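Local atomic coordinates of McyG protein (Microcystis aeruginosa PCC 7806, PDB entry 4R0M), a protein that probably selects and adenylates a substrate for microcystin assembly, its adenylation domain binding phenylalanyl-adenylate. Residues V98-A103 / V113-N118; E139-Y144 / E148-I153; W120-N125 / L179-G184. All blocks are in the same frame, centred on the assembly; numbering follows the deposited sequence.

Interaction 1: V98-A103 / V113-N118; sequences VPLTVA and VKKLEN
Leu100 and Ala103, in the loop that leaves edge strand 96-99 of a four-stranded parallel sheet, pack against helix 111-122, the helical arm of the beta-alpha-beta crossover from that strand to strand 128-130. The chain turns back on itself here, and its apolar side chains bind the turn to the helix it leads into. Leu100 makes the largest share of the contact. Its CG is turned anti to its own carbonyl carbon (chi1 -66°), which aims both methyls at the helix. CD1 lies 4.0 Å from Leu116 CA and 4.4 Å from Leu116 CD1, while CD2 rests 4.3 Å from CE of Lys115. A branched leucine suits the place because one fork can serve two successive helix residues. Farther along the loop the backbones come closer, and a small residue fits: the CA atoms of Ala103 and Val113 are 5.9 Å apart, and Ala103 CB meets Val113 CG2 at 3.8 Å. Ile74 and Gln76 of strand 72-76 touch both Leu100 and Leu116, continuing this packing into the sheet. Lys115 does two jobs. Its extended methylene chain runs beside Leu100, and its NZ hydrogen-bonds to Phe181 O. No hydrogen bond joins the two segments, so dispersion and burial hold them, and the lysine can contribute its aliphatic stem here while its charge, which probably polarises the Phe181 carbonyl, is used beyond them.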
loop_
_atom_site.group_PDB
_atom_site.type_symbol
_atom_site.label_atom_id
_atom_site.label_comp_id
_atom_site.label_asym_id
_atom_site.label_seq_id
_atom_site.Cartn_x
_atom_site.Cartn_y
_atom_site.Cartn_z
ATOM N N VAL A 98 -14.539 6.127 -5.264
ATOM C CA VAL A 98 -13.206 6.720 -5.321
ATOM C C VAL A 98 -12.673 6.833 -3.893
ATOM O O VAL A 98 -12.823 7.875 -3.243
ATOM C CB VAL A 98 -13.207 8.090 -6.042
ATOM C CG1 VAL A 98 -11.785 8.603 -6.235
ATOM C CG2 VAL A 98 -13.909 7.986 -7.391
ATOM N N PRO A 99 -12.069 5.743 -3.387
ATOM C CA PRO A 99 -11.578 5.728 -2.016
ATOM C C PRO A 99 -10.318 6.569 -1.878
ATOM O O PRO A 99 -9.388 6.432 -2.674
ATOM C CB PRO A 99 -11.263 4.242 -1.762
ATOM C CG PRO A 99 -11.824 3.492 -2.929
ATOM C CD PRO A 99 -11.811 4.464 -4.066
ATOM N N LEU A 100 -10.308 7.450 -0.887
ATOM C CA LEU A 100 -9.134 8.267 -0.604
ATOM C C LEU A 100 -8.763 8.156 0.872
ATOM O O LEU A 100 -9.617 7.871 1.714
ATOM C CB LEU A 100 -9.373 9.727 -1.010
ATOM C CG LEU A 100 -9.545 10.033 -2.506
ATOM C CD1 LEU A 100 -10.071 11.445 -2.712
ATOM C CD2 LEU A 100 -8.256 9.820 -3.289
ATOM N N THR A 101 -7.482 8.365 1.166
ATOM C CA THR A 101 -6.965 8.317 2.529
ATOM C C THR A 101 -7.692 9.330 3.406
ATOM O O THR A 101 -7.884 10.481 3.011
ATOM C CB THR A 101 -5.446 8.600 2.557
ATOM O OG1 THR A 101 -4.770 7.669 1.701
ATOM C CG2 THR A 101 -4.877 8.480 3.975
ATOM N N VAL A 102 -8.118 8.878 4.582
ATOM C CA VAL A 102 -8.682 9.758 5.596
ATOM C C VAL A 102 -7.555 10.605 6.189
ATOM O O VAL A 102 -6.538 10.075 6.635
ATOM C CB VAL A 102 -9.417 8.948 6.690
ATOM C CG1 VAL A 102 -9.669 9.792 7.934
ATOM C CG2 VAL A 102 -10.728 8.391 6.145
ATOM N N ALA A 103 -7.740 11.923 6.161
ATOM C CA ALA A 103 -6.742 12.870 6.660
ATOM C C ALA A 103 -6.529 12.729 8.167
ATOM O O ALA A 103 -7.469 12.388 8.889
ATOM C CB ALA A 103 -7.149 14.294 6.310
ATOM N N VAL A 113 -5.623 16.132 2.864
ATOM C CA VAL A 113 -6.608 17.196 2.639
ATOM C C VAL A 113 -6.488 17.759 1.219
ATOM O O VAL A 113 -7.500 17.979 0.550
ATOM C CB VAL A 113 -6.479 18.324 3.695
ATOM C CG1 VAL A 113 -7.141 19.615 3.225
ATOM C CG2 VAL A 113 -7.073 17.879 5.023
ATOM N N LYS A 114 -5.250 17.974 0.768
ATOM C CA LYS A 114 -4.975 18.492 -0.576
ATOM C C LYS A 114 -5.417 17.515 -1.662
ATOM O O LYS A 114 -5.983 17.922 -2.677
ATOM C CB LYS A 114 -3.486 18.817 -0.745
ATOM C CG LYS A 114 -3.038 20.080 -0.026
ATOM C CD LYS A 114 -1.521 20.151 0.097
ATOM C CE LYS A 114 -1.097 21.290 1.016
ATOM N NZ LYS A 114 0.370 21.295 1.271
ATOM N N LYS A 115 -5.157 16.229 -1.436
ATOM C CA LYS A 115 -5.551 15.176 -2.366
ATOM C C LYS A 115 -7.074 15.126 -2.508
ATOM O O LYS A 115 -7.596 15.094 -3.621
ATOM C CB LYS A 115 -5.001 13.827 -1.907
ATOM C CG LYS A 115 -4.879 12.792 -3.013
ATOM C CD LYS A 115 -4.417 11.459 -2.452
ATOM C CE LYS A 115 -4.064 10.485 -3.561
ATOM N NZ LYS A 115 -3.687 9.152 -3.016
ATOM N N LEU A 116 -7.772 15.141 -1.372
ATOM C CA LEU A 116 -9.233 15.159 -1.351
ATOM C C LEU A 116 -9.799 16.315 -2.176
ATOM O O LEU A 116 -10.699 16.110 -2.992
ATOM C CB LEU A 116 -9.755 15.218 0.092
ATOM C CG LEU A 116 -11.238 15.524 0.332
ATOM C CD1 LEU A 116 -12.153 14.435 -0.222
ATOM C CD2 LEU A 116 -11.496 15.741 1.815
ATOM N N GLU A 117 -9.261 17.517 -1.965
ATOM C CA GLU A 117 -9.697 18.710 -2.695
ATOM C C GLU A 117 -9.352 18.647 -4.182
ATOM O O GLU A 117 -10.166 19.033 -5.022
ATOM C CB GLU A 117 -9.121 19.983 -2.062
ATOM C CG GLU A 117 -9.700 20.297 -0.689
ATOM C CD GLU A 117 -9.146 21.568 -0.066
ATOM O OE1 GLU A 117 -8.391 22.303 -0.735
ATOM O OE2 GLU A 117 -9.473 21.836 1.106
ATOM N N ASN A 118 -8.151 18.161 -4.499
ATOM C CA ASN A 118 -7.708 18.044 -5.890
ATOM C C ASN A 118 -8.535 17.037 -6.681
ATOM O O ASN A 118 -9.003 17.340 -7.779
ATOM C CB ASN A 118 -6.217 17.690 -5.974
ATOM C CG ASN A 118 -5.310 18.880 -5.692
ATOM O OD1 ASN A 118 -5.717 20.037 -5.811
ATOM N ND2 ASN A 118 -4.066 18.594 -5.322
#

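Interaction 2: E139-Y144 / E148-I153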
loop_
_atom_site.group_PDB
_atom_site.type_symbol
_atom_site.label_atom_id
_atom_site.label_comp_id
_atom_site.label_asym_id
_atom_site.label_seq_id
_atom_site.Cartn_x
_atom_site.Cartn_y
_atom_site.Cartn_z
ATOM N N GLU A 139 -17.348 18.523 6.387
ATOM C CA GLU A 139 -18.245 19.613 5.987
ATOM C C GLU A 139 -17.644 20.977 6.332
ATOM O O GLU A 139 -17.716 21.911 5.532
ATOM C CB GLU A 139 -19.627 19.459 6.635
ATOM C CG GLU A 139 -20.465 18.326 6.058
ATOM C CD GLU A 139 -21.871 18.268 6.628
ATOM O OE1 GLU A 139 -22.033 18.385 7.863
ATOM O OE2 GLU A 139 -22.823 18.094 5.836
ATOM N N LYS A 140 -17.043 21.066 7.519
ATOM C CA LYS A 140 -16.387 22.286 8.001
ATOM C C LYS A 140 -15.307 22.770 7.033
ATOM O O LYS A 140 -15.239 23.958 6.716
ATOM C CB LYS A 140 -15.794 22.053 9.396
ATOM C CG LYS A 140 -15.224 23.299 10.060
ATOM C CD LYS A 140 -14.785 23.019 11.489
ATOM C CE LYS A 140 -14.125 24.241 12.111
ATOM N NZ LYS A 140 -13.877 24.063 13.568
ATOM N N LEU A 141 -14.477 21.839 6.567
ATOM C CA LEU A 141 -13.457 22.118 5.558
ATOM C C LEU A 141 -14.064 22.741 4.299
ATOM O O LEU A 141 -13.492 23.668 3.722
ATOM C CB LEU A 141 -12.695 20.830 5.211
ATOM C CG LEU A 141 -11.671 20.813 4.069
ATOM C CD1 LEU A 141 -10.450 21.672 4.380
ATOM C CD2 LEU A 141 -11.254 19.382 3.756
ATOM N N GLY A 142 -15.223 22.229 3.887
ATOM C CA GLY A 142 -15.927 22.734 2.711
ATOM C C GLY A 142 -16.390 24.171 2.856
ATOM O O GLY A 142 -16.228 24.975 1.937
ATOM N N THR A 143 -16.964 24.490 4.014
ATOM C CA THR A 143 -17.450 25.841 4.297
ATOM C C THR A 143 -16.300 26.831 4.524
ATOM O O THR A 143 -16.340 27.956 4.021
ATOM C CB THR A 143 -18.420 25.864 5.498
ATOM O OG1 THR A 143 -17.894 25.059 6.557
ATOM C CG2 THR A 143 -19.788 25.320 5.095
ATOM N N TYR A 144 -15.280 26.396 5.263
ATOM C CA TYR A 144 -14.093 27.212 5.542
ATOM C C TYR A 144 -13.291 27.567 4.292
ATOM O O TYR A 144 -12.798 28.688 4.169
ATOM C CB TYR A 144 -13.187 26.514 6.562
ATOM C CG TYR A 144 -13.429 26.928 7.998
ATOM C CD1 TYR A 144 -14.684 26.769 8.594
ATOM C CD2 TYR A 144 -12.395 27.467 8.768
ATOM C CE1 TYR A 144 -14.904 27.147 9.910
ATOM C CE2 TYR A 144 -12.605 27.848 10.086
ATOM C CZ TYR A 144 -13.859 27.685 10.651
ATOM O OH TYR A 144 -14.071 28.060 11.958
ATOM N N GLU A 148 -17.617 25.299 -3.554
ATOM C CA GLU A 148 -18.974 25.352 -4.094
ATOM C C GLU A 148 -19.514 23.967 -4.465
ATOM O O GLU A 148 -18.921 23.258 -5.282
ATOM C CB GLU A 148 -19.006 26.289 -5.306
ATOM C CG GLU A 148 -20.394 26.717 -5.759
ATOM C CD GLU A 148 -20.361 27.633 -6.973
ATOM O OE1 GLU A 148 -19.330 27.665 -7.683
ATOM O OE2 GLU A 148 -21.373 28.324 -7.222
ATOM N N GLY A 149 -20.639 23.596 -3.855
ATOM C CA GLY A 149 -21.299 22.318 -4.127
ATOM C C GLY A 149 -20.799 21.164 -3.276
ATOM O O GLY A 149 -21.156 20.008 -3.516
ATOM N N TRP A 150 -19.969 21.486 -2.285
ATOM C CA TRP A 150 -19.406 20.517 -1.347
ATOM C C TRP A 150 -20.503 19.830 -0.590
ATOM O O TRP A 150 -21.242 20.468 0.166
ATOM C CB TRP A 150 -18.482 21.250 -0.383
ATOM C CG TRP A 150 -17.582 20.394 0.478
ATOM C CD1 TRP A 150 -17.782 20.016 1.803
ATOM C CD2 TRP A 150 -16.275 19.821 0.114
ATOM N NE1 TRP A 150 -16.732 19.267 2.264
ATOM C CE2 TRP A 150 -15.794 19.110 1.303
ATOM C CE3 TRP A 150 -15.491 19.818 -1.036
ATOM C CZ2 TRP A 150 -14.580 18.435 1.318
ATOM C CZ3 TRP A 150 -14.266 19.134 -1.009
ATOM C CH2 TRP A 150 -13.824 18.461 0.139
ATOM N N GLN A 151 -20.627 18.522 -0.801
ATOM C CA GLN A 151 -21.659 17.718 -0.148
ATOM C C GLN A 151 -21.076 16.458 0.472
ATOM O O GLN A 151 -20.318 15.727 -0.171
ATOM C CB GLN A 151 -22.776 17.356 -1.132
ATOM C CG GLN A 151 -23.891 18.388 -1.228
ATOM C CD GLN A 151 -24.812 18.387 -0.014
ATOM O OE1 GLN A 151 -25.055 17.345 0.605
ATOM N NE2 GLN A 151 -25.338 19.560 0.327
ATOM N N VAL A 152 -21.434 16.217 1.730
ATOM C CA VAL A 152 -20.974 15.045 2.466
ATOM C C VAL A 152 -22.171 14.338 3.098
ATOM O O VAL A 152 -23.075 14.989 3.629
ATOM C CB VAL A 152 -19.955 15.413 3.574
ATOM C CG1 VAL A 152 -19.190 14.177 4.028
ATOM C CG2 VAL A 152 -18.979 16.481 3.093
ATOM N N ILE A 153 -22.178 13.010 3.030
ATOM C CA ILE A 153 -23.228 12.211 3.663
ATOM C C ILE A 153 -22.643 10.983 4.372
ATOM O O ILE A 153 -21.691 10.368 3.889
ATOM C CB ILE A 153 -24.350 11.826 2.660
ATOM C CG1 ILE A 153 -25.560 11.239 3.399
ATOM C CG2 ILE A 153 -23.832 10.889 1.568
ATOM C CD1 ILE A 153 -26.848 11.258 2.605
#
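Gly142 CA sits over the indole face of Trp150, 3.5 Å from the centroid of the five-membered ring and 13° off its normal, a CH-pi contact. Trp150 CG, anti to the backbone N (chi1 -168°), carries the indole across to the helix. Glycine is needed at this point of helix 135-144, since a CB would run into Trp150 CD1, which is already 3.4 Å from the CA. One turn back, Glu139 CA approaches the indole edge at NE1; just before Gly142, Leu141 CD2 packs 4.2 Å from Trp150 CZ2. Beside the ring, the aliphatic CG of Glu139 touches Val152 CG2 at 3.8 Å, so an exposed acidic residue lends its stem to a buried beta-branched one. In the next shell the indole is fixed by Ile138 O, which accepts the hydrogen bond of NE1, and by Trp120, whose ring meets it edge-to-face. The contact thus closes the beta-alpha-beta unit of strand 128-130, helix 135-144 and strand 152-154. With a leucine in place of Trp150, Ile138 O would probably lose its side-chain donor and Gly142 would be left facing a gap. The chemistry is that of a flat ring against bare helix backbone, one N-H bond to a helix carbonyl helping to fix its rotation.

Interaction 3: W120-N125 / L179-G184; sequences WKILDN and LLFTSG
Leu123 meets Leu179 and Phe181 just where helix 111-122 ends in a Schellman motif, so the helix terminus is pressed onto strand 176-182 of the neighbouring beta hairpin. From CB, which points at the strand, the side chain of Leu123 continues to CG, anti to its own carbonyl carbon (chi1 -61°), and there it forks. CD1 prolongs the chain and packs on Val98 of strand 96-99. CD2 turns to the hairpin, lying 3.8 Å from Leu179 CD2, the two leucines passing alongside with their chains running opposite ways. The same methyl also comes in at the rim of the Phe181 ring, 4.2 Å from its CZ. Ile122 adds its CG2 obliquely to that ring, 4.3 Å from the same CZ, so two adjacent residues share the CZ end of one ring. Bulky apolar residues suit this place because the backbones stay far apart, Leu123 CA and Leu179 CA being 10.7 Å from each other, and long side chains must bridge the distance. Thr182, next after Phe181, touches the bound phenylalanyl-adenylate, and the Thr-Ser-Gly sequence there is consistent with the start of the phosphate-binding loop of adenylating enzymes. The contact thus packs the end of helix 111-122 against the strand that runs into the adenylate pocket. At the helix end, Asp124 takes a positive phi of 57° as the C-prime residue, and Asn125 N bonds to Trp120 O at 3.0 Å. That reversal lays Asn125 CA over one face of the Trp120 indole near its rim, 3.5 Å above the plane.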
loop_
_atom_site.group_PDB
_atom_site.type_symbol
_atom_site.label_atom_id
_atom_site.label_comp_id
_atom_site.label_asym_id
_atom_site.label_seq_id
_atom_site.Cartn_x
_atom_site.Cartn_y
_atom_site.Cartn_z
ATOM N N TRP A 120 -11.490 15.932 -5.880
ATOM C CA TRP A 120 -12.838 16.507 -5.917
ATOM C C TRP A 120 -13.025 17.443 -7.081
ATOM O O TRP A 120 -14.072 17.427 -7.733
ATOM C CB TRP A 120 -13.137 17.215 -4.600
ATOM C CG TRP A 120 -14.518 17.811 -4.480
ATOM C CD1 TRP A 120 -15.708 17.154 -4.177
ATOM C CD2 TRP A 120 -14.891 19.225 -4.618
ATOM N NE1 TRP A 120 -16.761 18.035 -4.135
ATOM C CE2 TRP A 120 -16.342 19.292 -4.389
ATOM C CE3 TRP A 120 -14.199 20.397 -4.905
ATOM C CZ2 TRP A 120 -17.040 20.490 -4.449
ATOM C CZ3 TRP A 120 -14.916 21.598 -4.964
ATOM C CH2 TRP A 120 -16.300 21.640 -4.742
ATOM N N LYS A 121 -12.008 18.258 -7.356
ATOM C CA LYS A 121 -12.036 19.189 -8.485
ATOM C C LYS A 121 -11.892 18.465 -9.827
ATOM O O LYS A 121 -12.572 18.806 -10.796
ATOM C CB LYS A 121 -10.958 20.269 -8.326
ATOM C CG LYS A 121 -11.271 21.279 -7.231
ATOM C CD LYS A 121 -10.069 22.139 -6.865
ATOM C CE LYS A 121 -10.396 23.051 -5.690
ATOM N NZ LYS A 121 -9.333 24.065 -5.433
ATOM N N ILE A 122 -11.017 17.462 -9.870
ATOM C CA ILE A 122 -10.811 16.653 -11.074
ATOM C C ILE A 122 -12.095 15.929 -11.513
ATOM O O ILE A 122 -12.356 15.792 -12.710
ATOM C CB ILE A 122 -9.641 15.653 -10.886
ATOM C CG1 ILE A 122 -8.306 16.403 -10.834
ATOM C CG2 ILE A 122 -9.602 14.618 -12.006
ATOM C CD1 ILE A 122 -7.173 15.624 -10.198
ATOM N N LEU A 123 -12.898 15.503 -10.538
ATOM C CA LEU A 123 -14.098 14.699 -10.795
ATOM C C LEU A 123 -15.401 15.504 -10.879
ATOM O O LEU A 123 -16.493 14.930 -10.821
ATOM C CB LEU A 123 -14.237 13.600 -9.734
ATOM C CG LEU A 123 -13.141 12.544 -9.580
ATOM C CD1 LEU A 123 -13.505 11.587 -8.458
ATOM C CD2 LEU A 123 -12.912 11.785 -10.876
ATOM N N ASP A 124 -15.274 16.823 -11.024
ATOM C CA ASP A 124 -16.417 17.745 -11.142
ATOM C C ASP A 124 -17.401 17.666 -9.967
ATOM O O ASP A 124 -18.583 17.368 -10.150
ATOM C CB ASP A 124 -17.145 17.565 -12.488
ATOM C CG ASP A 124 -16.274 17.930 -13.687
ATOM O OD1 ASP A 124 -15.586 18.977 -13.647
ATOM O OD2 ASP A 124 -16.286 17.170 -14.681
ATOM N N ASN A 125 -16.889 17.928 -8.764
ATOM C CA ASN A 125 -17.704 18.056 -7.544
ATOM C C ASN A 125 -18.589 16.845 -7.206
ATOM O O ASN A 125 -19.807 16.985 -7.086
ATOM C CB ASN A 125 -18.565 19.336 -7.591
ATOM C CG ASN A 125 -17.753 20.594 -7.865
ATOM O OD1 ASN A 125 -16.622 20.539 -8.354
ATOM N ND2 ASN A 125 -18.342 21.748 -7.552
ATOM N N LEU A 179 -11.915 3.503 -9.183
ATOM C CA LEU A 179 -10.969 4.563 -9.509
ATOM C C LEU A 179 -10.122 4.898 -8.284
ATOM O O LEU A 179 -10.640 5.390 -7.282
ATOM C CB LEU A 179 -11.710 5.799 -10.034
ATOM C CG LEU A 179 -10.926 7.039 -10.479
ATOM C CD1 LEU A 179 -9.910 6.726 -11.567
ATOM C CD2 LEU A 179 -11.897 8.109 -10.953
ATOM N N LEU A 180 -8.823 4.611 -8.372
ATOM C CA LEU A 180 -7.894 4.834 -7.263
ATOM C C LEU A 180 -6.795 5.832 -7.619
ATOM O O LEU A 180 -5.988 5.590 -8.521
ATOM C CB LEU A 180 -7.268 3.512 -6.801
ATOM C CG LEU A 180 -8.165 2.470 -6.130
ATOM C CD1 LEU A 180 -7.518 1.097 -6.206
ATOM C CD2 LEU A 180 -8.458 2.848 -4.688
ATOM N N PHE A 181 -6.770 6.949 -6.897
ATOM C CA PHE A 181 -5.782 7.996 -7.123
ATOM C C PHE A 181 -4.519 7.764 -6.306
ATOM O O PHE A 181 -4.585 7.551 -5.096
ATOM C CB PHE A 181 -6.370 9.372 -6.800
ATOM C CG PHE A 181 -7.245 9.928 -7.886
ATOM C CD1 PHE A 181 -8.593 9.582 -7.962
ATOM C CD2 PHE A 181 -6.727 10.806 -8.831
ATOM C CE1 PHE A 181 -9.401 10.096 -8.964
ATOM C CE2 PHE A 181 -7.532 11.324 -9.835
ATOM C CZ PHE A 181 -8.871 10.968 -9.901
ATOM N N THR A 182 -3.376 7.794 -6.983
ATOM C CA THR A 182 -2.072 7.761 -6.326
ATOM C C THR A 182 -1.405 9.124 -6.468
ATOM O O THR A 182 -1.562 9.793 -7.495
ATOM C CB THR A 182 -1.143 6.698 -6.941
ATOM O OG1 THR A 182 -1.104 6.859 -8.364
ATOM C CG2 THR A 182 -1.626 5.296 -6.612
ATOM N N SER A 183 -0.670 9.538 -5.437
ATOM C CA SER A 183 0.096 10.782 -5.496
ATOM C C SER A 183 1.346 10.578 -6.341
ATOM O O SER A 183 2.133 9.661 -6.094
ATOM C CB SER A 183 0.477 11.268 -4.093
ATOM O OG SER A 183 -0.623 11.879 -3.441
ATOM N N GLY A 184 1.513 11.427 -7.352
ATOM C CA GLY A 184 2.694 11.381 -8.208
ATOM C C GLY A 184 3.905 11.992 -7.526
ATOM O O GLY A 184 3.823 12.434 -6.376
#

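In the fold
All three contacts lie on the same side of the chain's centre, within the AMP-binding (adenylation) region. Interactions 1 and 3 are neighbours, their centres about 8 Å apart, and share helix 111-122: interaction 1 uses its first turns and interaction 3 its C-terminal end. Interaction 2 lies about 13 Å from the first and 17 Å from the third, centre to centre. Along the chain interaction 1 closes first, and interaction 2 is nested inside the loop that interaction 3 closes. Leu141 and Trp150 pack on helix 111-122, so apolar packing runs from the outer strand 152-154 to the hairpin strand that reaches the adenylate pocket.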